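Local coordinates for PA14 domain-containing protein (PDB 6QDI) that probably senses plant biomass outside the cell, as the calcium-binding tandem PA14 sugar-binding part of a membrane-bound RsgI-type anti-sigma factor, at residues A[150-156]-A[288-294]; A[209-214]-A[277-282]; A[17-21]-A[35-39]; A[226-230]-A[256-260]; A[235-239]-A[262-266]. One frame throughout, in Å; residues are numbered along the deposited sequence.

Four of the five contacts lie in the second PA14 domain, and interaction 3, first along the chain, lies in the first. Interaction 1 ties the loop before strand 157-162 to the C-terminal end, and interactions 2, 4 and 5 are nested inside that long loop. Interactions 1 and 2 touch, with centres 15 Å apart. Interactions 4 and 5 share strand 257-266, alternate along the chain and also touch, with centres 17 Å apart. Interactions 1, 4 and 5 reach one antiparallel sheet, while interaction 2 belongs to the facing one. Interaction 5 runs into a calcium site, and interaction 3 borders another. Together they probably help join strand ends, sheets and calcium sites of the PA14 sandwich.

Interaction 1: A[150-156]-A[288-294]; sequences IPGKGIG and PQSCLYP
The backbones of G154 and S290 come within 4.0 Å at their CA atoms, and the irregular segment 150-156 runs past the 3-10 turn 289-291 and the short strand 292-293. G154 N donates to S290 O. G156 N gives L292 O a nearly straight bond of 2.9 Å, and I155 N adds a weak one to the same oxygen. S290 OG reaches I150 O at 2.8 Å, from above the carbonyl plane, and its chi1 of 62° turns OG towards that oxygen. In one of two modelled conformers of Q289, its NE2 donates to I155 O at 3.1 Å with an angle of 170°, so this bond may be partial. This contact closes the second PA14 domain, joining the loop before strand 157-162 to the C-terminal strand 292-293, which pairs with strand 198-207. The ring of Y293 lies under G154, whose CA sits over one face, 3.7 Å from the centroid, as a CH-pi contact. G154 CA also lies close against Q289 O and L292 O. Apolar contacts flank the polar ones. I150 CG2 meets C291 SG at 3.7 Å, and I150 CD1 touches P288 CG. I155 CG1 packs on P294 CD at 3.6 Å, the two side chains crossing at about a right angle.

Interaction 2: A[209-214]-A[277-282]; sequences PYDGDY and WEGPGI
P209 meets W277 at one end of the second PA14 domain, where strand 212-220 runs antiparallel to strand 271-279 in one sheet of the beta sandwich. P209 CD lies 3.5 Å from W277 CH2, the two side chains coming from opposite directions. P209 CG also reaches I282 CD1. Y210 follows. Its CB touches P280 CG, and the edge of its ring meets I282 CD1, which lies near the ring plane, 3.9 Å from Y210 CD2. The backbone then passes round the P280 ring. D211 O approaches P280 CG at 3.5 Å, and G212 CA lies close to the same carbon. P280 itself belongs to the type II turn G279-I282, which ends strand 271-279. At D213 the backbone carbonyl accepts a CA-H...O contact from G279 CA. Y214 completes the pairing in the same way, with its CA against E278 O at 3.2 Å. E278 also bonds through its backbone to V215, just beyond. The Y214 ring, held beside the backbone N by a chi1 of -67°, lies between the turn and W277. G279 CA and P280 CD both sit over one of its faces, P280 CD 3.7 Å from the centroid. The ring planes of Y214 and W277 meet obliquely at 45°, with Y214 CD2 3.7 Å from W277 CE3. At the far end of the ring, Y214 OH donates to Y210 O at 2.7 Å, only 16° from the carbonyl plane.

Interaction 3: A[17-21]-A[35-39]; sequences FKLTR and PAKEI
A calcium site of the first PA14 domain borders this contact, in which the edge strand 17-23 packs against the loop that leads to strand 44-53. R21 meets the loop at P35. R21 NH1 donates to P35 O at 3.2 Å, with an N-H...O angle of 155°. The carbonyl oxygen lies 17° out of the guanidinium plane, and NH1 approaches it from above the carbonyl plane. Water 1 closes a second path, accepting from R21 NH2 and donating to P35 O at 2.9 Å. P35 O thus accepts two bonds, one from R21 NH1 and one from the water. The chain of R21 is extended from CG to NE, which carries the guanidinium across to the loop. Its NE makes a salt bridge with D23, which holds the other part of the group. L19 fills the middle. Its CD2 touches A36 CB at 3.6 Å, and its CD1 lies beside the carboxylate carbon of E38. L19 CG stands anti to N (chi1 177°), which directs both methyls at the loop. E38 is bent at chi2 and its OE2 pairs with K37 NZ at 3.0 Å. At the start of the strand, the aliphatic part of K18 rests on the loop, with CB 3.5 Å from E38 O and 3.8 Å from I39 CD1. The loop makes a type I turn from A36 to I39, closed by I39 N to A36 O. K18 and L19 both face Y8 of the neighbouring strand 4-9, the pattern of a classic beta bulge. K18 and I39 also touch D10, a calcium ligand, beside the site that D10 forms with D42 and S44.

Interaction 4: A[226-230]-A[256-260]; sequences LWIDR and QRVEV
R230 and E259 form the charged part of this contact. R230 grips E259 side-on with two nitrogens. NE meets OE1 of E259 at 2.7 Å, nearly straight at 176°, and NH2 of R230 meets E259 OE2 at 3.2 Å, on its syn lone pair. The guanidinium and carboxylate planes stand 57° apart. Both chains are extended, which brings the guanidinium of R230, in the turn, to the carboxylate of E259 on the strand. In the backbone, I228 and V260 form an antiparallel non-hydrogen-bonded pair, and D229 N donates to E259 O at 2.8 Å. In return, D229 OD1 accepts from E259 N at 2.8 Å, met from above the carboxylate plane. D229 therefore holds E259 by both its N and its side chain. Two waters add links. Water 2 joins D229 OD2, Q256 NE2 and R257 O, and water 3 joins R230 N to E259 O. The apolar part lies on the buried side. I228 CG2 touches V258 CG1 at 3.5 Å, and L226 CD1 touches V260 CG2 at 3.8 Å. D229 and R230 make the turn between strands 223-228 and 231-240, and strand 257-266 lies between strand 223-228 and strand 198-207 in the sheet.

Interaction 5: A[235-239]-A[262-266]; sequences DKWTA and LLYRN. With CA (calcium ion), chain E.
This contact sits beside a calcium site of the second PA14 domain, where a corner in strand 231-240 carries W237 over to strand 257-266. The guanidinium of R265 lies flat on the indole of W237, with centres 4.0 Å apart and planes at 6°. It is a cation-pi contact over the five-membered ring, set off-centre. R265 CD sits over the six-membered ring at 3.5 Å from its centroid, a CH-pi contact. The R265 chain is bent at chi3 (-51°), which lays the guanidinium along the ring. R265 NH1 also donates to W237 O at 3.1 Å, nearly straight at 166°. The carbonyl oxygen lies in the guanidinium plane, while NH1 stands above the carbonyl plane. The same tryptophan thus holds R265 by face and by backbone, and D165 takes NH2 in a salt bridge. W237 CZ3 touches L263 CB at 3.7 Å, and Y264 N lies at the ring edge, near its plane. Next to R265, N266 OD1 binds the calcium ion at 2.4 Å. D221, D222, G268 and A270 also bind this ion, completing the protein ligands of the calcium site at this end of the PA14 beta sandwich.

Interaction 1: A[150-156]-A[288-294]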
# COMPACT_ATOMS: atom_id res chain seq x y z
N ILE A 150 12.39 -14.49 4.45
CA ILE A 150 12.84 -14.88 5.78
C ILE A 150 11.80 -15.86 6.34
O ILE A 150 10.62 -15.51 6.47
CB ILE A 150 13.01 -13.68 6.71
CG1 ILE A 150 14.01 -12.66 6.14
CG2 ILE A 150 13.36 -14.14 8.11
CD1 ILE A 150 14.06 -11.37 6.92
N PRO A 151 12.21 -17.09 6.69
CA PRO A 151 11.23 -18.08 7.21
C PRO A 151 10.90 -17.77 8.66
O PRO A 151 11.52 -16.92 9.32
CB PRO A 151 11.96 -19.41 7.03
CG PRO A 151 13.39 -18.99 7.25
CD PRO A 151 13.57 -17.65 6.64
N GLY A 152 9.90 -18.47 9.15
CA GLY A 152 9.53 -18.38 10.56
C GLY A 152 8.03 -18.61 10.72
O GLY A 152 7.29 -18.57 9.76
N LYS A 153 7.63 -18.84 11.96
CA LYS A 153 6.24 -19.22 12.30
C LYS A 153 5.38 -18.05 12.80
O LYS A 153 4.27 -18.28 13.27
CB LYS A 153 6.27 -20.38 13.32
CG LYS A 153 7.02 -21.63 12.87
CD LYS A 153 6.58 -22.22 11.54
CE LYS A 153 7.46 -23.39 11.01
NZ LYS A 153 7.00 -23.92 9.64
N GLY A 154 5.85 -16.82 12.62
CA GLY A 154 5.11 -15.67 13.08
C GLY A 154 3.80 -15.42 12.35
O GLY A 154 3.63 -15.82 11.21
N ILE A 155 2.90 -14.74 13.05
CA ILE A 155 1.61 -14.34 12.50
C ILE A 155 1.32 -12.86 12.57
O ILE A 155 0.28 -12.43 12.03
CB ILE A 155 0.45 -15.14 13.17
CG1 ILE A 155 0.33 -14.84 14.66
CG2 ILE A 155 0.65 -16.63 12.88
CD1 ILE A 155 -0.91 -15.48 15.28
N GLY A 156 2.19 -12.05 13.18
CA GLY A 156 1.96 -10.61 13.29
C GLY A 156 2.06 -10.15 14.73
O GLY A 156 2.36 -10.91 15.65
N PRO A 288 9.21 -8.86 8.79
CA PRO A 288 8.17 -9.66 8.17
C PRO A 288 7.28 -10.39 9.19
O PRO A 288 7.70 -10.66 10.32
CB PRO A 288 8.96 -10.69 7.35
CG PRO A 288 10.19 -10.91 8.22
CD PRO A 288 10.53 -9.53 8.75
N GLN A 289 6.10 -10.74 8.72
CA GLN A 289 5.15 -11.49 9.52
C GLN A 289 5.78 -12.74 10.13
O GLN A 289 5.48 -13.09 11.27
CB GLN A 289 3.96 -11.86 8.63
CG GLN A 289 2.85 -12.62 9.35
CD GLN A 289 1.70 -12.90 8.43
OE1 GLN A 289 1.91 -13.19 7.26
NE2 GLN A 289 0.49 -12.85 8.95
N SER A 290 6.64 -13.41 9.36
CA SER A 290 7.24 -14.64 9.82
C SER A 290 8.02 -14.50 11.10
O SER A 290 8.26 -15.51 11.77
CB SER A 290 8.16 -15.18 8.71
OG SER A 290 9.19 -14.24 8.48
N CYS A 291 8.46 -13.29 11.44
CA CYS A 291 9.21 -13.04 12.66
C CYS A 291 8.46 -12.28 13.74
O CYS A 291 9.05 -11.95 14.77
CB CYS A 291 10.50 -12.31 12.30
SG CYS A 291 11.65 -13.32 11.31
N LEU A 292 7.14 -12.02 13.54
CA LEU A 292 6.34 -11.26 14.47
C LEU A 292 5.33 -12.17 15.14
O LEU A 292 4.63 -12.95 14.48
CB LEU A 292 5.59 -10.16 13.72
CG LEU A 292 6.49 -9.09 13.07
CD1 LEU A 292 5.64 -8.15 12.22
CD2 LEU A 292 7.32 -8.34 14.10
N TYR A 293 5.24 -12.05 16.49
CA TYR A 293 4.29 -12.83 17.25
C TYR A 293 3.54 -11.94 18.21
O TYR A 293 4.12 -11.00 18.78
CB TYR A 293 5.01 -13.91 18.07
CG TYR A 293 5.72 -14.94 17.25
CD1 TYR A 293 6.96 -14.67 16.66
CD2 TYR A 293 5.18 -16.19 17.04
CE1 TYR A 293 7.63 -15.62 15.91
CE2 TYR A 293 5.86 -17.15 16.31
CZ TYR A 293 7.09 -16.88 15.77
OH TYR A 293 7.76 -17.86 15.07
N PRO A 294 2.26 -12.24 18.47
CA PRO A 294 1.49 -11.39 19.38
C PRO A 294 1.75 -11.68 20.85
O PRO A 294 1.40 -10.87 21.69
CB PRO A 294 0.03 -11.68 19.00
CG PRO A 294 0.08 -13.01 18.40
CD PRO A 294 1.40 -13.15 17.70

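Interaction 2: A[209-214]-A[277-282]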
# COMPACT_ATOMS: atom_id res chain seq x y z
N PRO A 209 15.80 -14.25 13.29
CA PRO A 209 16.03 -15.39 12.40
C PRO A 209 17.46 -15.88 12.34
O PRO A 209 17.67 -17.07 12.09
CB PRO A 209 15.59 -14.85 11.04
CG PRO A 209 15.78 -13.35 11.14
CD PRO A 209 15.41 -13.03 12.55
N TYR A 210 18.42 -14.99 12.52
CA TYR A 210 19.86 -15.25 12.26
C TYR A 210 20.72 -14.63 13.32
O TYR A 210 20.43 -13.52 13.79
CB TYR A 210 20.28 -14.66 10.89
CG TYR A 210 19.37 -15.00 9.73
CD1 TYR A 210 19.18 -16.32 9.33
CD2 TYR A 210 18.71 -14.01 9.03
CE1 TYR A 210 18.30 -16.64 8.29
CE2 TYR A 210 17.86 -14.34 7.99
CZ TYR A 210 17.66 -15.65 7.63
OH TYR A 210 16.78 -15.92 6.61
N ASP A 211 21.80 -15.30 13.71
CA ASP A 211 22.74 -14.67 14.60
C ASP A 211 23.45 -13.47 13.91
O ASP A 211 23.96 -13.60 12.81
CB ASP A 211 23.89 -15.64 14.99
CG ASP A 211 23.57 -16.74 15.89
OD1 ASP A 211 22.44 -16.88 16.39
OD2 ASP A 211 24.52 -17.51 16.16
N GLY A 212 23.49 -12.34 14.60
CA GLY A 212 24.28 -11.18 14.15
C GLY A 212 23.67 -9.89 14.66
O GLY A 212 22.87 -9.89 15.58
N ASP A 213 24.12 -8.78 14.09
CA ASP A 213 23.75 -7.44 14.51
C ASP A 213 22.59 -6.89 13.67
O ASP A 213 22.59 -7.03 12.45
CB ASP A 213 24.92 -6.47 14.39
CG ASP A 213 25.90 -6.52 15.57
OD1 ASP A 213 25.95 -7.50 16.34
OD2 ASP A 213 26.63 -5.54 15.75
N TYR A 214 21.63 -6.30 14.38
CA TYR A 214 20.42 -5.75 13.78
C TYR A 214 20.28 -4.28 14.14
O TYR A 214 20.65 -3.86 15.22
CB TYR A 214 19.19 -6.50 14.25
CG TYR A 214 19.11 -7.92 13.78
CD1 TYR A 214 19.93 -8.91 14.32
CD2 TYR A 214 18.18 -8.32 12.83
CE1 TYR A 214 19.85 -10.22 13.88
CE2 TYR A 214 18.07 -9.60 12.41
CZ TYR A 214 18.91 -10.58 12.94
OH TYR A 214 18.80 -11.88 12.48
N TRP A 277 13.88 -3.39 9.55
CA TRP A 277 15.16 -3.76 10.11
C TRP A 277 16.18 -3.97 9.04
O TRP A 277 15.87 -4.17 7.89
CB TRP A 277 15.08 -5.00 11.01
CG TRP A 277 14.59 -6.27 10.43
CD1 TRP A 277 14.22 -6.55 9.16
CD2 TRP A 277 14.39 -7.49 11.17
NE1 TRP A 277 13.80 -7.85 9.06
CE2 TRP A 277 13.91 -8.44 10.29
CE3 TRP A 277 14.56 -7.84 12.52
CZ2 TRP A 277 13.55 -9.72 10.71
CZ3 TRP A 277 14.23 -9.12 12.93
CH2 TRP A 277 13.73 -10.02 12.03
N GLU A 278 17.43 -3.97 9.49
CA GLU A 278 18.57 -4.47 8.71
C GLU A 278 19.29 -5.43 9.61
O GLU A 278 19.36 -5.24 10.81
CB GLU A 278 19.42 -3.35 8.19
CG GLU A 278 20.75 -3.08 8.75
CD GLU A 278 21.35 -1.90 8.03
OE1 GLU A 278 22.19 -2.06 7.15
OE2 GLU A 278 20.88 -0.82 8.31
N GLY A 279 19.86 -6.48 9.02
CA GLY A 279 20.54 -7.50 9.81
C GLY A 279 21.36 -8.38 8.92
O GLY A 279 21.54 -8.10 7.72
N PRO A 280 21.86 -9.49 9.46
CA PRO A 280 22.71 -10.38 8.68
C PRO A 280 21.94 -11.01 7.51
O PRO A 280 20.97 -11.72 7.71
CB PRO A 280 23.14 -11.44 9.69
CG PRO A 280 22.30 -11.26 10.87
CD PRO A 280 21.67 -9.95 10.85
N GLY A 281 22.34 -10.69 6.28
CA GLY A 281 21.63 -11.14 5.11
C GLY A 281 20.30 -10.45 4.86
O GLY A 281 19.52 -10.96 4.07
N ILE A 282 20.04 -9.35 5.55
CA ILE A 282 18.75 -8.68 5.52
C ILE A 282 19.05 -7.21 5.22
O ILE A 282 19.51 -6.45 6.08
CB ILE A 282 17.98 -8.81 6.85
CG1 ILE A 282 17.75 -10.27 7.22
CG2 ILE A 282 16.66 -8.03 6.77
CD1 ILE A 282 17.29 -10.43 8.65

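Interaction 3: A[17-21]-A[35-39]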
# COMPACT_ATOMS: atom_id res chain seq x y z
N PHE A 17 1.55 -5.24 -0.40
CA PHE A 17 0.81 -6.10 -1.31
C PHE A 17 -0.05 -7.11 -0.58
O PHE A 17 0.44 -7.77 0.34
CB PHE A 17 1.84 -6.84 -2.19
CG PHE A 17 1.22 -7.89 -3.05
CD1 PHE A 17 0.65 -7.58 -4.28
CD2 PHE A 17 1.23 -9.21 -2.65
CE1 PHE A 17 0.10 -8.58 -5.09
CE2 PHE A 17 0.64 -10.20 -3.42
CZ PHE A 17 0.11 -9.89 -4.65
N LYS A 18 -1.31 -7.21 -1.00
CA LYS A 18 -2.20 -8.20 -0.46
C LYS A 18 -2.82 -9.19 -1.44
O LYS A 18 -3.27 -10.26 -1.01
CB LYS A 18 -3.32 -7.55 0.35
CG LYS A 18 -2.83 -6.73 1.54
CD LYS A 18 -2.16 -7.58 2.65
CE LYS A 18 -1.63 -6.75 3.82
NZ LYS A 18 -0.95 -7.54 4.91
N LEU A 19 -2.87 -8.87 -2.73
CA LEU A 19 -3.63 -9.72 -3.66
C LEU A 19 -3.26 -9.39 -5.07
O LEU A 19 -3.14 -8.19 -5.43
CB LEU A 19 -5.12 -9.49 -3.51
CG LEU A 19 -6.06 -10.22 -4.45
CD1 LEU A 19 -6.10 -11.71 -4.12
CD2 LEU A 19 -7.44 -9.60 -4.36
N THR A 20 -3.07 -10.43 -5.88
CA THR A 20 -3.04 -10.24 -7.32
C THR A 20 -4.22 -11.00 -7.96
O THR A 20 -4.62 -12.05 -7.47
CB THR A 20 -1.70 -10.72 -7.93
OG1 THR A 20 -1.61 -10.28 -9.29
CG2 THR A 20 -1.51 -12.24 -7.86
N ARG A 21 -4.73 -10.43 -9.04
CA ARG A 21 -5.79 -11.10 -9.81
C ARG A 21 -5.81 -10.50 -11.18
O ARG A 21 -5.27 -9.42 -11.41
CB ARG A 21 -7.14 -10.95 -9.12
CG ARG A 21 -7.73 -9.54 -9.17
CD ARG A 21 -8.94 -9.38 -8.29
NE ARG A 21 -9.60 -8.09 -8.52
CZ ARG A 21 -10.49 -7.51 -7.71
NH1 ARG A 21 -10.89 -8.10 -6.57
NH2 ARG A 21 -10.98 -6.31 -8.04
N PRO A 35 -11.80 -3.14 -2.40
CA PRO A 35 -11.89 -3.95 -3.63
C PRO A 35 -11.93 -5.44 -3.43
O PRO A 35 -12.26 -6.15 -4.39
CB PRO A 35 -10.61 -3.62 -4.42
CG PRO A 35 -10.05 -2.45 -3.80
CD PRO A 35 -10.54 -2.37 -2.38
N ALA A 36 -11.52 -5.93 -2.28
CA ALA A 36 -11.39 -7.38 -2.11
C ALA A 36 -11.27 -7.68 -0.64
O ALA A 36 -10.77 -6.84 0.13
CB ALA A 36 -10.16 -7.88 -2.86
N LYS A 37 -11.62 -8.92 -0.24
CA LYS A 37 -11.57 -9.26 1.18
C LYS A 37 -10.16 -9.16 1.76
O LYS A 37 -10.00 -8.92 2.95
CB LYS A 37 -12.18 -10.64 1.40
CG LYS A 37 -11.41 -11.80 0.85
CD LYS A 37 -12.15 -13.10 1.09
CE LYS A 37 -11.33 -14.33 0.72
NZ LYS A 37 -10.96 -14.35 -0.72
N GLU A 38 -9.14 -9.31 0.91
CA GLU A 38 -7.76 -9.27 1.33
C GLU A 38 -7.27 -7.86 1.65
O GLU A 38 -6.21 -7.71 2.25
CB GLU A 38 -6.83 -9.87 0.26
CG GLU A 38 -6.96 -11.37 0.08
CD GLU A 38 -8.12 -11.79 -0.81
OE1 GLU A 38 -8.84 -10.93 -1.39
OE2 GLU A 38 -8.33 -13.03 -0.94
N ILE A 39 -8.01 -6.84 1.21
CA ILE A 39 -7.64 -5.45 1.42
C ILE A 39 -8.48 -4.94 2.57
O ILE A 39 -9.73 -4.99 2.51
CB ILE A 39 -7.91 -4.64 0.13
CG1 ILE A 39 -6.96 -5.09 -0.99
CG2 ILE A 39 -7.76 -3.14 0.34
CD1 ILE A 39 -5.51 -4.68 -0.78
O HOH W 1 -13.36 -5.34 -6.90

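Interaction 4: A[226-230]-A[256-260]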
# COMPACT_ATOMS: atom_id res chain seq x y z
N LEU A 226 9.38 3.49 20.30
CA LEU A 226 9.71 2.08 20.22
C LEU A 226 10.42 1.59 21.46
O LEU A 226 11.50 2.09 21.82
CB LEU A 226 10.63 1.78 19.03
CG LEU A 226 10.98 0.32 18.82
CD1 LEU A 226 9.78 -0.50 18.34
CD2 LEU A 226 12.11 0.19 17.80
N TRP A 227 9.82 0.58 22.09
CA TRP A 227 10.37 -0.13 23.25
C TRP A 227 10.83 -1.51 22.78
O TRP A 227 10.08 -2.25 22.16
CB TRP A 227 9.29 -0.32 24.32
CG TRP A 227 8.80 0.94 24.91
CD1 TRP A 227 7.89 1.82 24.40
CD2 TRP A 227 9.20 1.50 26.18
NE1 TRP A 227 7.68 2.86 25.28
CE2 TRP A 227 8.46 2.69 26.38
CE3 TRP A 227 10.08 1.09 27.19
CZ2 TRP A 227 8.62 3.49 27.52
CZ3 TRP A 227 10.22 1.87 28.33
CH2 TRP A 227 9.48 3.05 28.48
N ILE A 228 12.08 -1.84 23.10
CA ILE A 228 12.70 -3.12 22.75
C ILE A 228 13.21 -3.68 24.07
O ILE A 228 14.06 -3.05 24.74
CB ILE A 228 13.87 -2.88 21.75
CG1 ILE A 228 13.35 -2.44 20.39
CG2 ILE A 228 14.77 -4.07 21.68
CD1 ILE A 228 12.53 -3.44 19.63
N ASP A 229 12.69 -4.84 24.47
CA ASP A 229 13.04 -5.43 25.76
C ASP A 229 12.92 -4.44 26.90
O ASP A 229 13.74 -4.35 27.81
CB ASP A 229 14.40 -6.12 25.71
CG ASP A 229 14.38 -7.39 24.87
OD1 ASP A 229 13.30 -8.04 24.78
OD2 ASP A 229 15.45 -7.76 24.33
N ARG A 230 11.82 -3.66 26.87
CA ARG A 230 11.45 -2.70 27.92
C ARG A 230 12.46 -1.57 28.10
O ARG A 230 12.48 -0.93 29.14
CB ARG A 230 11.11 -3.40 29.23
CG ARG A 230 10.06 -4.44 29.01
CD ARG A 230 9.56 -5.01 30.32
NE ARG A 230 8.68 -6.12 30.05
CZ ARG A 230 8.32 -6.99 30.98
NH1 ARG A 230 8.56 -6.77 32.29
NH2 ARG A 230 7.68 -8.06 30.61
N GLN A 256 16.10 -15.77 19.47
CA GLN A 256 15.90 -14.85 20.54
C GLN A 256 14.55 -14.15 20.36
O GLN A 256 14.19 -13.78 19.26
CB GLN A 256 17.05 -13.83 20.57
CG GLN A 256 16.96 -12.78 21.64
CD GLN A 256 18.18 -11.95 21.78
OE1 GLN A 256 19.23 -12.23 21.16
NE2 GLN A 256 18.10 -10.96 22.65
N ARG A 257 13.82 -13.95 21.45
CA ARG A 257 12.55 -13.25 21.45
C ARG A 257 12.80 -11.88 22.03
O ARG A 257 13.18 -11.73 23.19
CB ARG A 257 11.48 -14.03 22.21
CG ARG A 257 10.85 -15.11 21.38
CD ARG A 257 10.06 -16.11 22.19
NE ARG A 257 9.18 -15.50 23.19
CZ ARG A 257 7.91 -15.11 23.04
NH1 ARG A 257 7.27 -14.56 24.05
NH2 ARG A 257 7.28 -15.17 21.86
N VAL A 258 12.58 -10.86 21.20
CA VAL A 258 12.75 -9.47 21.57
C VAL A 258 11.38 -8.89 21.83
O VAL A 258 10.52 -8.87 20.94
CB VAL A 258 13.49 -8.70 20.43
CG1 VAL A 258 13.58 -7.23 20.75
CG2 VAL A 258 14.83 -9.34 20.12
N GLU A 259 11.11 -8.46 23.05
CA GLU A 259 9.80 -7.89 23.40
C GLU A 259 9.66 -6.53 22.74
O GLU A 259 10.55 -5.70 22.84
CB GLU A 259 9.67 -7.77 24.91
CG GLU A 259 8.27 -7.44 25.40
CD GLU A 259 8.19 -7.34 26.93
OE1 GLU A 259 7.66 -6.35 27.52
OE2 GLU A 259 8.65 -8.21 27.59
N VAL A 260 8.52 -6.28 22.07
CA VAL A 260 8.32 -5.02 21.36
C VAL A 260 7.04 -4.36 21.80
O VAL A 260 5.97 -5.01 21.87
CB VAL A 260 8.38 -5.21 19.84
CG1 VAL A 260 7.39 -6.18 19.28
CG2 VAL A 260 8.31 -3.89 19.09
O HOH W 2 15.57 -10.46 24.02
O HOH W 3 9.66 -3.77 25.01

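Interaction 5: A[235-239]-A[262-266]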
# COMPACT_ATOMS: atom_id res chain seq x y z
N ASP A 235 12.31 7.61 21.09
CA ASP A 235 11.36 8.43 21.85
C ASP A 235 10.97 9.62 21.02
O ASP A 235 11.59 10.69 21.14
CB ASP A 235 11.98 8.84 23.19
CG ASP A 235 11.02 9.60 24.11
OD1 ASP A 235 9.85 9.73 23.79
OD2 ASP A 235 11.46 10.09 25.19
N LYS A 236 9.97 9.44 20.16
CA LYS A 236 9.58 10.47 19.18
C LYS A 236 8.08 10.75 19.27
O LYS A 236 7.46 11.13 18.28
CB LYS A 236 10.05 10.07 17.78
CG LYS A 236 11.54 10.06 17.61
CD LYS A 236 12.15 11.44 17.66
CE LYS A 236 13.66 11.33 17.62
NZ LYS A 236 14.34 12.64 17.51
N TRP A 237 7.50 10.59 20.46
CA TRP A 237 6.06 10.69 20.64
C TRP A 237 5.54 12.07 20.35
O TRP A 237 4.46 12.21 19.81
CB TRP A 237 5.70 10.30 22.07
CG TRP A 237 4.26 10.14 22.29
CD1 TRP A 237 3.47 10.83 23.16
CD2 TRP A 237 3.38 9.20 21.64
NE1 TRP A 237 2.18 10.40 23.09
CE2 TRP A 237 2.10 9.41 22.15
CE3 TRP A 237 3.55 8.23 20.65
CZ2 TRP A 237 1.00 8.67 21.72
CZ3 TRP A 237 2.45 7.49 20.24
CH2 TRP A 237 1.21 7.72 20.77
N THR A 238 6.30 13.09 20.71
CA THR A 238 5.87 14.46 20.45
C THR A 238 6.65 15.09 19.33
O THR A 238 6.66 16.33 19.22
CB THR A 238 5.98 15.32 21.71
OG1 THR A 238 7.31 15.25 22.19
CG2 THR A 238 5.03 14.82 22.76
N ALA A 239 7.29 14.28 18.47
CA ALA A 239 8.15 14.86 17.46
C ALA A 239 7.32 15.73 16.46
O ALA A 239 7.86 16.69 15.93
CB ALA A 239 8.94 13.76 16.76
N LEU A 262 5.37 -0.82 20.18
CA LEU A 262 5.49 0.26 19.21
C LEU A 262 4.24 1.10 19.35
O LEU A 262 3.12 0.61 19.14
CB LEU A 262 5.68 -0.28 17.81
CG LEU A 262 5.72 0.73 16.68
CD1 LEU A 262 6.85 1.70 16.80
CD2 LEU A 262 5.77 0.02 15.35
N LEU A 263 4.43 2.37 19.71
CA LEU A 263 3.33 3.32 19.86
C LEU A 263 3.41 4.30 18.70
O LEU A 263 4.49 4.72 18.31
CB LEU A 263 3.46 4.11 21.18
CG LEU A 263 3.44 3.33 22.50
CD1 LEU A 263 2.53 2.12 22.47
CD2 LEU A 263 4.81 2.88 22.97
N TYR A 264 2.24 4.65 18.16
CA TYR A 264 2.15 5.48 16.97
C TYR A 264 1.00 6.45 17.09
O TYR A 264 -0.04 6.10 17.64
CB TYR A 264 1.93 4.55 15.74
CG TYR A 264 1.47 5.36 14.56
CD1 TYR A 264 2.35 6.22 13.89
CD2 TYR A 264 0.14 5.43 14.26
CE1 TYR A 264 1.87 7.10 12.95
CE2 TYR A 264 -0.33 6.33 13.34
CZ TYR A 264 0.54 7.18 12.70
OH TYR A 264 0.02 8.09 11.78
N ARG A 265 1.16 7.66 16.53
CA ARG A 265 0.04 8.58 16.45
C ARG A 265 0.06 9.41 15.17
O ARG A 265 1.14 9.76 14.64
CB ARG A 265 0.02 9.53 17.64
CG ARG A 265 1.15 10.52 17.65
CD ARG A 265 1.50 11.07 18.97
NE ARG A 265 0.41 11.60 19.72
CZ ARG A 265 0.56 12.47 20.71
NH1 ARG A 265 1.74 12.97 21.01
NH2 ARG A 265 -0.51 12.85 21.38
N ASN A 266 -1.14 9.74 14.73
CA ASN A 266 -1.36 10.83 13.77
C ASN A 266 -2.04 11.93 14.56
O ASN A 266 -3.03 11.69 15.25
CB ASN A 266 -2.26 10.39 12.62
CG ASN A 266 -2.28 11.42 11.48
OD1 ASN A 266 -1.58 12.42 11.53
ND2 ASN A 266 -3.07 11.17 10.46
CA CA E . 0.23 13.60 10.42